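Local atomic coordinates of histone-lysine N-methyltransferase, H3 lysine-9 specific SUVH6 (Arabidopsis thaliana, PDB entry 6A5M), a protein that catalyses the transfer of methyl groups from S-adenosylmethionine to a lysine of the histone H3 tail, and probably recognises methylated DNA through an SRA domain. Residues 271-276 against 381-386; 293-298 against 341-346. The protein carries 1 engineered substitution. All blocks are in the same frame, centred on the assembly; numbering follows the deposited sequence.

Interaction 1: residues 271-276 against 381-386; sequences TYTVKL and EYVGEL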
# COMPACT_ATOMS: atom_id res chain seq x y z
N THR A 271 -21.33 18.25 1.58
CA THR A 271 -22.35 17.22 1.56
C THR A 271 -21.74 15.86 1.21
O THR A 271 -21.42 15.61 0.05
CB THR A 271 -23.47 17.59 0.55
OG1 THR A 271 -24.02 18.87 0.91
CG2 THR A 271 -24.57 16.53 0.55
N TYR A 272 -21.56 15.00 2.20
CA TYR A 272 -20.91 13.71 1.93
C TYR A 272 -21.77 12.88 0.99
O TYR A 272 -23.00 12.79 1.15
CB TYR A 272 -20.63 12.92 3.22
CG TYR A 272 -19.60 11.83 2.99
CD1 TYR A 272 -19.95 10.65 2.34
CD2 TYR A 272 -18.29 11.99 3.39
CE1 TYR A 272 -19.03 9.66 2.10
CE2 TYR A 272 -17.35 11.00 3.17
CZ TYR A 272 -17.74 9.83 2.52
OH TYR A 272 -16.84 8.84 2.27
N THR A 273 -21.11 12.26 0.01
CA THR A 273 -21.79 11.56 -1.08
C THR A 273 -21.04 10.27 -1.35
O THR A 273 -19.90 10.30 -1.84
CB THR A 273 -21.84 12.43 -2.36
OG1 THR A 273 -22.24 13.76 -2.02
CG2 THR A 273 -22.81 11.86 -3.39
N VAL A 274 -21.68 9.15 -1.05
CA VAL A 274 -21.01 7.85 -1.12
C VAL A 274 -20.74 7.42 -2.56
O VAL A 274 -19.63 7.00 -2.89
CB VAL A 274 -21.85 6.76 -0.41
CG1 VAL A 274 -21.16 5.40 -0.52
CG2 VAL A 274 -22.07 7.14 1.03
N LYS A 275 -21.77 7.54 -3.39
CA LYS A 275 -21.72 7.09 -4.78
C LYS A 275 -21.80 8.25 -5.76
O LYS A 275 -22.43 9.28 -5.49
CB LYS A 275 -22.87 6.12 -5.06
CG LYS A 275 -22.76 4.79 -4.31
CD LYS A 275 -21.45 4.09 -4.64
CE LYS A 275 -21.25 2.83 -3.79
NZ LYS A 275 -22.38 1.89 -3.94
N LEU A 276 -21.17 8.08 -6.91
CA LEU A 276 -21.23 9.07 -7.95
C LEU A 276 -22.63 9.11 -8.55
O LEU A 276 -23.18 8.08 -8.96
CB LEU A 276 -20.21 8.79 -9.04
CG LEU A 276 -19.77 10.05 -9.78
CD1 LEU A 276 -18.69 10.76 -8.98
CD2 LEU A 276 -19.28 9.72 -11.16
N GLU A 381 -13.23 5.74 -4.31
CA GLU A 381 -13.48 6.49 -5.54
C GLU A 381 -13.26 7.99 -5.31
O GLU A 381 -13.44 8.48 -4.19
CB GLU A 381 -14.92 6.24 -6.03
CG GLU A 381 -15.31 6.98 -7.33
CD GLU A 381 -16.66 6.55 -7.92
OE1 GLU A 381 -17.35 5.67 -7.33
OE2 GLU A 381 -17.03 7.08 -8.99
N TYR A 382 -12.87 8.71 -6.35
CA TYR A 382 -12.99 10.17 -6.31
C TYR A 382 -14.42 10.57 -6.70
O TYR A 382 -14.75 10.66 -7.88
CB TYR A 382 -11.98 10.86 -7.23
CG TYR A 382 -11.86 12.33 -6.88
CD1 TYR A 382 -12.81 13.25 -7.32
CD2 TYR A 382 -10.84 12.78 -6.05
CE1 TYR A 382 -12.72 14.58 -6.99
CE2 TYR A 382 -10.74 14.12 -5.70
CZ TYR A 382 -11.69 15.02 -6.17
OH TYR A 382 -11.61 16.36 -5.84
N VAL A 383 -15.27 10.79 -5.69
CA VAL A 383 -16.68 11.12 -5.95
C VAL A 383 -16.92 12.63 -5.96
O VAL A 383 -16.35 13.38 -5.17
CB VAL A 383 -17.61 10.47 -4.89
CG1 VAL A 383 -19.07 10.90 -5.11
CG2 VAL A 383 -17.49 8.96 -4.94
N GLY A 384 -17.78 13.08 -6.88
CA GLY A 384 -18.17 14.48 -6.91
C GLY A 384 -19.17 14.68 -8.03
O GLY A 384 -19.69 13.71 -8.58
N GLU A 385 -19.44 15.94 -8.36
CA GLU A 385 -20.38 16.26 -9.41
C GLU A 385 -19.68 16.29 -10.75
O GLU A 385 -18.65 16.95 -10.92
CB GLU A 385 -21.04 17.62 -9.15
CG GLU A 385 -21.73 17.73 -7.80
CD GLU A 385 -22.61 18.96 -7.70
OE1 GLU A 385 -23.70 18.95 -8.33
OE2 GLU A 385 -22.22 19.93 -7.02
N LEU A 386 -20.22 15.56 -11.72
CA LEU A 386 -19.63 15.52 -13.04
C LEU A 386 -19.90 16.79 -13.85
O LEU A 386 -21.03 17.28 -13.89
CB LEU A 386 -20.15 14.31 -13.81
CG LEU A 386 -19.24 13.09 -13.88
CD1 LEU A 386 -19.96 12.01 -14.67
CD2 LEU A 386 -17.92 13.45 -14.53
O HOH W 1 -17.98 5.12 -4.58
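Val383 carries CG1 anti to its backbone N (chi1 176°), and Leu276 likewise swings CG away from its own N (chi1 -153°); between them these rotations bring the two branched side chains together. The methyls of Val383 enter the bend made by residues 273-275. CG1 comes to 3.4 Å from Thr273 O, while CG2 turns to Val274 O at 3.6 Å, so backbone oxygens line much of the valine's seat. Leu276 covers the neighbouring backbone. Its CD1 lies 3.9 Å from Val383 CG1 and only 3.1 Å from Gly384 O, a tight approach for a methyl group. Its other methyl, CD2, extends to Leu386 CD1 at 4.2 Å and closes the apolar patch more loosely.

Glu381 crosses Leu276 at about a right angle. Its chain is extended, and OE2 lies against Leu276 CB, but the hydrogen bond of this oxygen goes to His477. The other oxygen reaches residues 271-276 through a water that donates both its hydrogens, one to Glu381 OE1 at 2.9 Å and one to Val274 O at 3.0 Å. The bridge links the Val274 carbonyl to the carboxylate, whose two oxygens thus have separate partners. Thr273 OG1 in turn donates to Thr271 O from above the carbonyl plane, a bond that ties the end of strand 271-272 to the residue just beyond it.

The contact joins the pre-SET and SET regions; the CA-CB bond of Tyr382 is directed away from residues 271-276, and its side chain comes about 5 Å from the bound S-adenosylmethionine. Asn448 bonds to Glu381 O and Val383 N. Strand 271-272 pairs in parallel with 446-447, strand 378-381 runs antiparallel to 477-482, and 385-387 lies antiparallel to 440-442.

Interaction 2: residues 293-298 against 341-346; sequences TTRCTE and SCYLRV. With ZN (zinc ion), chain C; ZN (zinc ion), chain D.
Cys296 and Cys342 meet on a shared zinc ion, and here the packing is tight and buried. Cys342 SG binds the zinc of chain C at 2.3 Å and also accepts Cys296 N at 3.3 Å along a fairly straight N-H...S line (159°). A second N-H, from Leu344 N, reaches the same sulfur at 3.3 Å inside the type I turn that runs from Cys342 to Arg345. With CB-SG anti to the backbone N (chi1 172°), the thiolate faces the metal; the two N-H groups probably temper its negative charge. Tyr343 presents its ring edge to Cys296 O, in plane, with CD2 at 3.2 Å. Cys296 SG bridges two metals, 2.5 Å from the chain C zinc and 2.1 Å from that of chain D. This is part of the triangular three-zinc cysteine cluster characteristic of pre-SET domains: Cys332 and Cys338 complete the first site, and Cys290, Cys292 and Cys304 the second.

Away from the metals the packing opens toward solvent. Arg295 CD sits over one face of the Tyr343 ring in a CH-pi contact, 4.1 Å from the centroid. The guanidinium stands nearly upright to the ring (82°), with Ser341 O over one of its faces. Replacing Arg295 by an alanine is likely to uncover that ring face and leave OG of the exposed Ser341 without the weak hydrogen bond from Arg295 NE, 3.1 Å away.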
# COMPACT_ATOMS: atom_id res chain seq x y z
N THR A 293 -23.76 -17.30 -14.53
CA THR A 293 -24.62 -17.40 -13.36
C THR A 293 -23.82 -17.41 -12.07
O THR A 293 -24.38 -17.34 -10.97
CB THR A 293 -25.50 -18.65 -13.41
OG1 THR A 293 -26.46 -18.58 -12.34
CG2 THR A 293 -24.65 -19.90 -13.26
N THR A 294 -22.50 -17.50 -12.20
CA THR A 294 -21.64 -17.47 -11.03
C THR A 294 -20.45 -16.54 -11.27
O THR A 294 -20.40 -15.87 -12.29
CB THR A 294 -21.12 -18.85 -10.68
OG1 THR A 294 -20.37 -18.76 -9.47
CG2 THR A 294 -20.24 -19.38 -11.81
N ARG A 295 -19.51 -16.50 -10.32
CA ARG A 295 -18.34 -15.63 -10.45
C ARG A 295 -17.65 -15.79 -11.79
O ARG A 295 -17.34 -16.91 -12.21
CB ARG A 295 -17.32 -15.90 -9.33
CG ARG A 295 -17.87 -15.94 -7.93
CD ARG A 295 -16.73 -16.11 -6.95
NE ARG A 295 -17.16 -15.97 -5.56
CZ ARG A 295 -16.33 -15.79 -4.53
NH1 ARG A 295 -16.81 -15.68 -3.30
NH2 ARG A 295 -15.02 -15.73 -4.74
N CYS A 296 -17.41 -14.67 -12.46
CA CYS A 296 -16.73 -14.69 -13.75
C CYS A 296 -15.26 -15.00 -13.58
O CYS A 296 -14.60 -14.43 -12.71
CB CYS A 296 -16.89 -13.37 -14.49
SG CYS A 296 -18.58 -13.02 -14.87
N THR A 297 -14.81 -15.91 -14.42
CA THR A 297 -13.44 -16.32 -14.50
C THR A 297 -13.09 -16.80 -15.90
O THR A 297 -13.94 -17.25 -16.62
CB THR A 297 -13.14 -17.39 -13.44
OG1 THR A 297 -11.98 -18.11 -13.81
CG2 THR A 297 -14.26 -18.35 -13.33
N GLU A 298 -11.82 -16.71 -16.27
CA GLU A 298 -11.30 -17.25 -17.53
C GLU A 298 -11.46 -18.78 -17.60
O GLU A 298 -11.70 -19.35 -18.64
CB GLU A 298 -9.84 -16.85 -17.72
CG GLU A 298 -9.46 -16.51 -19.15
CD GLU A 298 -8.00 -16.10 -19.34
OE1 GLU A 298 -7.52 -15.25 -18.59
OE2 GLU A 298 -7.34 -16.62 -20.25
N SER A 341 -20.25 -11.39 -5.54
CA SER A 341 -18.87 -11.78 -5.26
C SER A 341 -18.09 -12.17 -6.51
O SER A 341 -16.99 -12.73 -6.41
CB SER A 341 -18.84 -12.93 -4.25
OG SER A 341 -19.47 -14.08 -4.77
N CYS A 342 -18.65 -11.90 -7.68
CA CYS A 342 -17.91 -12.06 -8.93
C CYS A 342 -16.54 -11.38 -8.86
O CYS A 342 -16.40 -10.32 -8.23
CB CYS A 342 -18.71 -11.50 -10.11
SG CYS A 342 -17.77 -11.47 -11.66
N TYR A 343 -15.54 -11.99 -9.49
CA TYR A 343 -14.16 -11.49 -9.41
C TYR A 343 -14.00 -10.17 -10.17
O TYR A 343 -13.02 -9.44 -9.97
CB TYR A 343 -13.18 -12.53 -9.95
CG TYR A 343 -13.13 -13.82 -9.16
CD1 TYR A 343 -12.80 -13.83 -7.80
CD2 TYR A 343 -13.39 -15.04 -9.77
CE1 TYR A 343 -12.75 -15.01 -7.07
CE2 TYR A 343 -13.34 -16.24 -9.05
CZ TYR A 343 -13.02 -16.21 -7.70
OH TYR A 343 -12.97 -17.38 -6.99
N LEU A 344 -14.96 -9.89 -11.04
CA LEU A 344 -15.00 -8.65 -11.81
C LEU A 344 -15.88 -7.63 -11.11
O LEU A 344 -16.32 -6.68 -11.73
CB LEU A 344 -15.54 -8.91 -13.22
CG LEU A 344 -14.56 -9.47 -14.23
CD1 LEU A 344 -15.00 -9.15 -15.64
CD2 LEU A 344 -13.19 -8.88 -13.98
N ARG A 345 -16.18 -7.85 -9.84
CA ARG A 345 -16.93 -6.86 -9.07
C ARG A 345 -16.11 -6.45 -7.86
O ARG A 345 -16.07 -7.18 -6.86
CB ARG A 345 -18.30 -7.40 -8.63
CG ARG A 345 -19.29 -7.69 -9.76
CD ARG A 345 -20.61 -8.11 -9.14
NE ARG A 345 -21.59 -8.63 -10.09
CZ ARG A 345 -22.47 -7.88 -10.75
NH1 ARG A 345 -22.49 -6.56 -10.60
NH2 ARG A 345 -23.34 -8.47 -11.57
N VAL A 346 -15.43 -5.31 -7.94
CA VAL A 346 -14.54 -4.92 -6.86
C VAL A 346 -14.79 -3.47 -6.43
O VAL A 346 -15.34 -3.23 -5.35
CB VAL A 346 -13.07 -5.15 -7.25
CG1 VAL A 346 -12.13 -4.67 -6.16
CG2 VAL A 346 -12.81 -6.64 -7.53
ZN ZN C . -19.29 -11.12 -13.41
ZN ZN D . -19.24 -13.02 -16.89

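In the fold
After two N-terminal helices the chain builds the mixed sheet of the SRA domain and later reaches 271-276, within the pre-SET region. It then passes the zinc cluster, where 293-298 lies, goes through helix 305-309 and strand 329-330 while giving further ligands, and reaches 341-346, where interaction 2 closes the inner loop. Continuing through strands 355-359 and 365-369, it reaches 381-386 in the SET domain, and interaction 1 closes the outer loop. Interaction 2 is therefore nested inside interaction 1. Their centres lie 25 Å apart and their nearest atoms about 9 Å apart, without touching. The inner closure holds the pre-SET region together internally; the outer one joins that region to the SET domain.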